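Local structure of putative branched-chain amino acid ABC transporter, periplasmic branched-chain amino acid-binding protein (Pseudomonas protegens Pf-5, 4RU0) at residues 212-217 / 228-233; 259-264 / 284-289. The protein probably serves as the periplasmic solute-binding component of an ABC transporter for branched-chain amino acids or related small molecules. All blocks are in the same frame, centred on the assembly; numbering follows the deposited sequence.

Contact 1 of 2, residues 212-217 / 228-233; sequences IQIPVA and RQIRQQ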
ATOM      1  N   ILE A 212     -16.539   9.358  15.530  1.00 13.82           N
ATOM      2  CA  ILE A 212     -17.055  10.490  14.771  1.00 14.08           C
ATOM      3  C   ILE A 212     -16.631  10.380  13.307  1.00 23.88           C
ATOM      4  O   ILE A 212     -15.443  10.362  12.997  1.00 17.29           O
ATOM      5  CB  ILE A 212     -16.559  11.834  15.359  1.00 37.62           C
ATOM      6  CG1 ILE A 212     -16.972  11.961  16.829  1.00 15.62           C
ATOM      7  CG2 ILE A 212     -17.085  13.014  14.550  1.00 15.05           C
ATOM      8  CD1 ILE A 212     -16.422  13.196  17.509  1.00 16.27           C
ATOM      9  N   GLN A 213     -17.612  10.304  12.414  1.00 23.40           N
ATOM     10  CA  GLN A 213     -17.357  10.150  10.983  1.00 23.15           C
ATOM     11  C   GLN A 213     -17.738  11.408  10.200  1.00 18.83           C
ATOM     12  O   GLN A 213     -18.904  11.797  10.162  1.00 18.94           O
ATOM     13  CB  GLN A 213     -18.120   8.936  10.439  1.00 14.24           C
ATOM     14  CG  GLN A 213     -17.608   7.590  10.954  1.00 25.11           C
ATOM     15  CD  GLN A 213     -16.186   7.281  10.494  1.00 26.53           C
ATOM     16  OE1 GLN A 213     -15.688   7.859   9.529  1.00 19.30           O
ATOM     17  NE2 GLN A 213     -15.529   6.362  11.191  1.00 36.92           N
ATOM     18  N   ILE A 214     -16.755  12.045   9.575  1.00 20.41           N
ATOM     19  CA  ILE A 214     -16.994  13.326   8.905  1.00 23.26           C
ATOM     20  C   ILE A 214     -16.562  13.300   7.436  1.00 14.98           C
ATOM     21  O   ILE A 214     -15.368  13.290   7.133  1.00 15.18           O
ATOM     22  CB  ILE A 214     -16.255  14.472   9.619  1.00 27.78           C
ATOM     23  CG1 ILE A 214     -16.638  14.521  11.103  1.00 22.41           C
ATOM     24  CG2 ILE A 214     -16.561  15.785   8.953  1.00 19.63           C
ATOM     25  CD1 ILE A 214     -15.757  15.448  11.928  1.00 15.31           C
ATOM     26  N   PRO A 215     -17.538  13.277   6.518  1.00 16.22           N
ATOM     27  CA  PRO A 215     -17.251  13.232   5.076  1.00 16.87           C
ATOM     28  C   PRO A 215     -16.786  14.567   4.502  1.00 24.20           C
ATOM     29  O   PRO A 215     -17.182  15.627   4.990  1.00 24.21           O
ATOM     30  CB  PRO A 215     -18.595  12.828   4.465  1.00 18.38           C
ATOM     31  CG  PRO A 215     -19.608  13.304   5.441  1.00 19.21           C
ATOM     32  CD  PRO A 215     -18.978  13.151   6.804  1.00 17.53           C
ATOM     33  N   VAL A 216     -15.936  14.504   3.482  1.00 21.60           N
ATOM     34  CA  VAL A 216     -15.538  15.688   2.730  1.00 26.44           C
ATOM     35  C   VAL A 216     -15.832  15.471   1.256  1.00 31.58           C
ATOM     36  O   VAL A 216     -15.247  14.588   0.621  1.00 32.01           O
ATOM     37  CB  VAL A 216     -14.047  16.017   2.893  1.00 23.60           C
ATOM     38  CG1 VAL A 216     -13.649  17.115   1.919  1.00 21.97           C
ATOM     39  CG2 VAL A 216     -13.753  16.448   4.309  1.00 25.39           C
ATOM     40  N   ALA A 217     -16.740  16.274   0.715  1.00 29.88           N
ATOM     41  CA  ALA A 217     -17.168  16.131  -0.672  1.00 25.45           C
ATOM     42  C   ALA A 217     -16.059  16.534  -1.633  1.00 31.11           C
ATOM     43  O   ALA A 217     -15.269  17.435  -1.341  1.00 39.90           O
ATOM     44  CB  ALA A 217     -18.424  16.964  -0.931  1.00 27.83           C
ATOM     45  N   ARG A 228     -14.917  23.223  11.758  1.00 24.26           N
ATOM     46  CA  ARG A 228     -15.739  23.914  12.749  1.00 26.91           C
ATOM     47  C   ARG A 228     -16.367  22.872  13.669  1.00 24.92           C
ATOM     48  O   ARG A 228     -16.440  23.048  14.879  1.00 19.20           O
ATOM     49  CB  ARG A 228     -16.814  24.769  12.066  1.00 22.77           C
ATOM     50  CG  ARG A 228     -17.814  25.396  12.999  1.00 24.50           C
ATOM     51  CD  ARG A 228     -18.705  26.403  12.265  1.00 27.60           C
ATOM     52  NE  ARG A 228     -19.641  25.751  11.350  1.00 56.66           N
ATOM     53  CZ  ARG A 228     -19.568  25.794  10.020  1.00 49.78           C
ATOM     54  NH1 ARG A 228     -18.596  26.472   9.416  1.00 50.45           N
ATOM     55  NH2 ARG A 228     -20.483  25.167   9.289  1.00 42.05           N
ATOM     56  N   GLN A 229     -16.805  21.769  13.079  1.00 24.45           N
ATOM     57  CA  GLN A 229     -17.351  20.673  13.855  1.00 17.42           C
ATOM     58  C   GLN A 229     -16.284  20.076  14.775  1.00 28.52           C
ATOM     59  O   GLN A 229     -16.541  19.804  15.950  1.00 27.65           O
ATOM     60  CB  GLN A 229     -17.913  19.597  12.939  1.00 17.17           C
ATOM     61  CG  GLN A 229     -18.392  18.360  13.677  1.00 23.44           C
ATOM     62  CD  GLN A 229     -18.999  17.334  12.743  1.00 19.32           C
ATOM     63  OE1 GLN A 229     -19.342  17.648  11.604  1.00 37.28           O
ATOM     64  NE2 GLN A 229     -19.120  16.097  13.214  1.00 22.92           N
ATOM     65  N   ILE A 230     -15.085  19.888  14.233  1.00 23.99           N
ATOM     66  CA  ILE A 230     -13.986  19.291  14.977  1.00 13.45           C
ATOM     67  C   ILE A 230     -13.547  20.182  16.137  1.00 18.30           C
ATOM     68  O   ILE A 230     -13.243  19.683  17.220  1.00 14.49           O
ATOM     69  CB  ILE A 230     -12.794  18.994  14.042  1.00 15.84           C
ATOM     70  CG1 ILE A 230     -13.111  17.770  13.178  1.00 15.79           C
ATOM     71  CG2 ILE A 230     -11.513  18.770  14.831  1.00 12.24           C
ATOM     72  CD1 ILE A 230     -12.191  17.597  11.982  1.00 11.91           C
ATOM     73  N   ARG A 231     -13.538  21.497  15.934  1.00 20.22           N
ATOM     74  CA  ARG A 231     -13.202  22.392  17.038  1.00 16.36           C
ATOM     75  C   ARG A 231     -14.285  22.347  18.122  1.00 22.75           C
ATOM     76  O   ARG A 231     -13.964  22.375  19.314  1.00 20.18           O
ATOM     77  CB  ARG A 231     -12.993  23.828  16.554  1.00 20.67           C
ATOM     78  CG  ARG A 231     -12.390  24.736  17.629  1.00 27.03           C
ATOM     79  CD  ARG A 231     -12.207  26.158  17.124  1.00 37.98           C
ATOM     80  NE  ARG A 231     -11.865  27.103  18.185  1.00 36.89           N
ATOM     81  CZ  ARG A 231     -10.624  27.388  18.569  1.00 45.43           C
ATOM     82  NH1 ARG A 231      -9.592  26.790  17.987  1.00 46.73           N
ATOM     83  NH2 ARG A 231     -10.408  28.273  19.537  1.00 42.04           N
ATOM     84  N   GLN A 232     -15.555  22.273  17.715  1.00 17.69           N
ATOM     85  CA  GLN A 232     -16.664  22.145  18.665  1.00 23.30           C
ATOM     86  C   GLN A 232     -16.561  20.862  19.490  1.00 18.48           C
ATOM     87  O   GLN A 232     -16.691  20.881  20.709  1.00 19.84           O
ATOM     88  CB  GLN A 232     -18.014  22.168  17.941  1.00 19.95           C
ATOM     89  CG  GLN A 232     -18.503  23.542  17.508  1.00 34.00           C
ATOM     90  CD  GLN A 232     -19.640  23.454  16.501  1.00 39.38           C
ATOM     91  OE1 GLN A 232     -19.840  22.418  15.865  1.00 43.44           O
ATOM     92  NE2 GLN A 232     -20.390  24.538  16.350  1.00 35.42           N
ATOM     93  N   GLN A 233     -16.336  19.740  18.819  1.00 20.54           N
ATOM     94  CA  GLN A 233     -16.327  18.463  19.509  1.00 15.60           C
ATOM     95  C   GLN A 233     -14.989  18.191  20.201  1.00 20.50           C
ATOM     96  O   GLN A 233     -14.927  17.374  21.114  1.00 18.80           O
ATOM     97  CB  GLN A 233     -16.672  17.340  18.530  1.00 14.92           C
ATOM     98  CG  GLN A 233     -18.147  17.303  18.148  1.00 16.32           C
ATOM     99  CD  GLN A 233     -18.449  16.276  17.070  1.00 29.60           C
ATOM    100  OE1 GLN A 233     -17.812  16.266  16.019  1.00 30.30           O
ATOM    101  NE2 GLN A 233     -19.423  15.409  17.326  1.00 26.54           N
TER
HETATM  102  O   HOH W   1     -20.188  13.786  11.979  1.00 23.74           O
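I214 and Q229 reach for each other from opposite directions, the isoleucine from strand 212-216 and the glutamine from helix 228-233. The Q229 chain is fully extended, its CG anti to the backbone N (chi1 175°), and this carries the amide out to the strand, where NE2 lies 3.6 Å from I214 CG1. I214 CD1 lies alongside the same amide and also meets I230 CG1 at 3.7 Å, the two isoleucines crossing obliquely. One turn of helix further on, Q233 and I212 come from opposite directions, the amide oxygen OE1 3.6 Å from I212 CG2 and the I212 CD1 methyl against the rest of the amide. Strand and helix run nearly antiparallel (163°), as expected in a beta-alpha-beta crossover: helix 224-233 leads from edge strand 210-216 back over the sheet to strand 237-241, on the far side of strand 182-188. The two amides are not left to the hydrocarbon alone. Q229 NE2 donates to Q233 OE1 over 3.1 Å; the acceptor lies in the Q229 amide plane, whereas the donor stands above the Q233 carbonyl plane, 38° out of it. The same nitrogen gives a second bond, of 2.8 Å, to a water that in turn donates to Q213 O. Two acceptors thus hold the Q229 amide in its rotation, and the water links helix to strand. I230 also packs on P235.

Contact 2 of 2, residues 259-264 / 284-289; sequences FPVDHI and KGYLAL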
ATOM      1  N   PHE A 259      -6.821  23.491  15.730  1.00 29.29           N
ATOM      2  CA  PHE A 259      -6.693  22.096  16.140  1.00 16.41           C
ATOM      3  C   PHE A 259      -5.232  21.669  16.025  1.00 18.47           C
ATOM      4  O   PHE A 259      -4.570  21.981  15.037  1.00 38.72           O
ATOM      5  CB  PHE A 259      -7.592  21.182  15.309  1.00 14.80           C
ATOM      6  CG  PHE A 259      -7.678  19.781  15.851  1.00 15.11           C
ATOM      7  CD1 PHE A 259      -8.553  19.477  16.884  1.00 12.20           C
ATOM      8  CD2 PHE A 259      -6.860  18.776  15.348  1.00 16.47           C
ATOM      9  CE1 PHE A 259      -8.622  18.200  17.399  1.00 17.91           C
ATOM     10  CE2 PHE A 259      -6.921  17.493  15.856  1.00 14.06           C
ATOM     11  CZ  PHE A 259      -7.802  17.200  16.883  1.00 18.68           C
ATOM     12  N   PRO A 260      -4.712  20.982  17.054  1.00 22.60           N
ATOM     13  CA  PRO A 260      -3.284  20.632  17.083  1.00 24.84           C
ATOM     14  C   PRO A 260      -2.934  19.567  16.050  1.00 25.73           C
ATOM     15  O   PRO A 260      -3.468  18.459  16.051  1.00 23.61           O
ATOM     16  CB  PRO A 260      -3.063  20.123  18.516  1.00 26.78           C
ATOM     17  CG  PRO A 260      -4.416  19.764  19.024  1.00 26.21           C
ATOM     18  CD  PRO A 260      -5.409  20.622  18.301  1.00 17.14           C
ATOM     19  N   VAL A 261      -2.016  19.925  15.166  1.00 25.66           N
ATOM     20  CA  VAL A 261      -1.712  19.133  13.988  1.00 23.38           C
ATOM     21  C   VAL A 261      -1.045  17.805  14.341  1.00 29.00           C
ATOM     22  O   VAL A 261      -1.135  16.833  13.586  1.00 23.45           O
ATOM     23  CB  VAL A 261      -0.820  19.954  13.020  1.00 34.44           C
ATOM     24  CG1 VAL A 261      -0.380  19.124  11.830  1.00 26.22           C
ATOM     25  CG2 VAL A 261      -1.584  21.187  12.556  1.00 32.25           C
ATOM     26  N   ASP A 262      -0.393  17.745  15.497  1.00 24.64           N
ATOM     27  CA  ASP A 262       0.251  16.497  15.900  1.00 25.19           C
ATOM     28  C   ASP A 262      -0.743  15.563  16.598  1.00 24.47           C
ATOM     29  O   ASP A 262      -0.363  14.531  17.149  1.00 25.70           O
ATOM     30  CB  ASP A 262       1.466  16.773  16.796  1.00 27.29           C
ATOM     31  CG  ASP A 262       1.090  17.415  18.114  1.00 43.98           C
ATOM     32  OD1 ASP A 262       0.015  18.045  18.197  1.00 47.88           O
ATOM     33  OD2 ASP A 262       1.881  17.289  19.069  1.00 44.78           O
ATOM     34  N   HIS A 263      -2.020  15.935  16.565  1.00 21.05           N
ATOM     35  CA  HIS A 263      -3.092  15.035  16.974  1.00 18.98           C
ATOM     36  C   HIS A 263      -3.800  14.514  15.736  1.00 22.20           C
ATOM     37  O   HIS A 263      -4.854  13.883  15.838  1.00 19.31           O
ATOM     38  CB  HIS A 263      -4.103  15.731  17.890  1.00 17.42           C
ATOM     39  CG  HIS A 263      -3.540  16.147  19.215  1.00 47.12           C
ATOM     40  ND1 HIS A 263      -4.339  16.592  20.251  1.00 48.63           N
ATOM     41  CD2 HIS A 263      -2.271  16.195  19.674  1.00 47.80           C
ATOM     42  CE1 HIS A 263      -3.581  16.894  21.292  1.00 50.63           C
ATOM     43  NE2 HIS A 263      -2.319  16.661  20.965  1.00 52.50           N
ATOM     44  N   ILE A 264      -3.230  14.806  14.568  1.00 19.16           N
ATOM     45  CA  ILE A 264      -3.789  14.349  13.299  1.00 18.46           C
ATOM     46  C   ILE A 264      -2.941  13.219  12.729  1.00 29.44           C
ATOM     47  O   ILE A 264      -1.732  13.366  12.581  1.00 21.64           O
ATOM     48  CB  ILE A 264      -3.870  15.485  12.254  1.00 18.97           C
ATOM     49  CG1 ILE A 264      -4.562  16.721  12.839  1.00 18.12           C
ATOM     50  CG2 ILE A 264      -4.591  15.006  10.989  1.00 18.06           C
ATOM     51  CD1 ILE A 264      -4.782  17.820  11.831  1.00 18.51           C
ATOM     52  N   LYS A 284       3.599  21.323  10.547  1.00 34.99           N
ATOM     53  CA  LYS A 284       4.608  20.867  11.503  1.00 41.17           C
ATOM     54  C   LYS A 284       3.987  20.009  12.601  1.00 34.31           C
ATOM     55  O   LYS A 284       3.052  20.435  13.276  1.00 37.23           O
ATOM     56  CB  LYS A 284       5.338  22.058  12.134  1.00 41.50           C
ATOM     57  CG  LYS A 284       6.273  22.800  11.194  1.00 46.52           C
ATOM     58  CD  LYS A 284       6.978  23.933  11.926  1.00 57.21           C
ATOM     59  CE  LYS A 284       8.070  24.562  11.072  1.00 66.59           C
ATOM     60  NZ  LYS A 284       9.154  23.592  10.752  1.00 72.09           N
ATOM     61  N   GLY A 285       4.505  18.798  12.775  1.00 34.57           N
ATOM     62  CA  GLY A 285       4.004  17.906  13.806  1.00 32.95           C
ATOM     63  C   GLY A 285       3.058  16.834  13.290  1.00 30.83           C
ATOM     64  O   GLY A 285       2.797  15.845  13.979  1.00 29.82           O
ATOM     65  N   TYR A 286       2.548  17.037  12.079  1.00 30.29           N
ATOM     66  CA  TYR A 286       1.635  16.102  11.418  1.00 28.87           C
ATOM     67  C   TYR A 286       2.115  14.656  11.459  1.00 30.51           C
ATOM     68  O   TYR A 286       3.269  14.371  11.140  1.00 32.04           O
ATOM     69  CB  TYR A 286       1.432  16.541   9.969  1.00 28.70           C
ATOM     70  CG  TYR A 286       0.574  15.632   9.117  1.00 27.14           C
ATOM     71  CD1 TYR A 286      -0.810  15.622   9.246  1.00 24.78           C
ATOM     72  CD2 TYR A 286       1.146  14.808   8.161  1.00 28.12           C
ATOM     73  CE1 TYR A 286      -1.598  14.799   8.456  1.00 23.49           C
ATOM     74  CE2 TYR A 286       0.370  13.987   7.364  1.00 26.82           C
ATOM     75  CZ  TYR A 286      -0.999  13.986   7.514  1.00 28.01           C
ATOM     76  OH  TYR A 286      -1.769  13.170   6.718  1.00 28.81           O
ATOM     77  N   LEU A 287       1.230  13.753  11.871  1.00 26.84           N
ATOM     78  CA  LEU A 287       1.539  12.325  11.876  1.00 27.02           C
ATOM     79  C   LEU A 287       0.964  11.629  10.641  1.00 29.03           C
ATOM     80  O   LEU A 287      -0.032  12.084  10.066  1.00 26.11           O
ATOM     81  CB  LEU A 287       0.994  11.656  13.136  1.00 25.69           C
ATOM     82  CG  LEU A 287       1.442  12.237  14.477  1.00 26.32           C
ATOM     83  CD1 LEU A 287       0.926  11.392  15.633  1.00 25.12           C
ATOM     84  CD2 LEU A 287       2.950  12.351  14.516  1.00 31.86           C
ATOM     85  N   ALA A 288       1.581  10.520  10.242  1.00 27.15           N
ATOM     86  CA  ALA A 288       1.045   9.716   9.145  1.00 26.44           C
ATOM     87  C   ALA A 288       1.429   8.251   9.293  1.00 26.91           C
ATOM     88  O   ALA A 288       2.509   7.934   9.791  1.00 28.59           O
ATOM     89  CB  ALA A 288       1.524  10.256   7.809  1.00 27.70           C
ATOM     90  N   LEU A 289       0.532   7.363   8.871  1.00 25.52           N
ATOM     91  CA  LEU A 289       0.814   5.932   8.849  1.00 26.02           C
ATOM     92  C   LEU A 289       1.522   5.563   7.547  1.00 27.53           C
ATOM     93  O   LEU A 289       1.288   6.182   6.510  1.00 28.08           O
ATOM     94  CB  LEU A 289      -0.479   5.121   8.998  1.00 25.92           C
ATOM     95  CG  LEU A 289      -1.284   5.311  10.284  1.00 22.41           C
ATOM     96  CD1 LEU A 289      -2.696   4.752  10.127  1.00 26.41           C
ATOM     97  CD2 LEU A 289      -0.589   4.655  11.456  1.00 23.34           C
TER
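V261 lays its CG1 methyl against the backbone of Y286, 3.6 Å from Y286 N, and also meets Y286 CB at 3.7 Å. This methyl is anti to the V261 backbone N (chi1 175°), which directs it across to segment 284-289. The tyrosine ring is met at its edge, near the ring plane, by the same methyl and by I264 CG2, 3.9 Å from Y286 CE1; the I264 and Y286 side chains cross at about a right angle. The backbones also come close. V261 O, which accepts I264 N in closing the 3-10 turn 261-263, takes a CA-H...O contact from Y286 (163° at the hydrogen). D262 CA and CB both lie 3.3 Å from G285 O; a CB on G285, whose phi is positive, would crowd D262 CB and jam against K284 O. L287 N donates to I264 O over 3.1 Å, nearly in line with the carbonyl (C=O...N 174°) although the N-H itself is bent from the line to the oxygen, and L287 CD1 rests on D262 O. Further out, Q401 NE2 binds G285 O, and Y286 OH is hydrogen-bonded to A270 O; the Y286 side chain is about 13 Å from the bound P3G. L287 pairs with G266 as well as I264, so the contact starts the parallel pairing of strands 264-266 and 287-290 in the alpha/beta sheet of a periplasmic binding protein lobe.

Overall arrangement
From the N terminus, contact 1 comes first: ten residues, the last four already helical, separate its two segments, and helix 224-233 folds back on strand 210-216. The chain then runs through strand 237-241 and helix 246-256 before contact 2 opens, and that contact closes a longer loop of 19 residues between segments 259-264 and 284-289. The two loops follow in series, neither enclosing nor crossing the other. Both reach the same mixed sheet, contact 1 at its edge strand and contact 2 between strands 264-266 and 287-290 further in. They meet directly where I230 CG2 packs on F259 CD1 at 3.7 Å, joining the crossover helix to the loop ahead of strand 264-266.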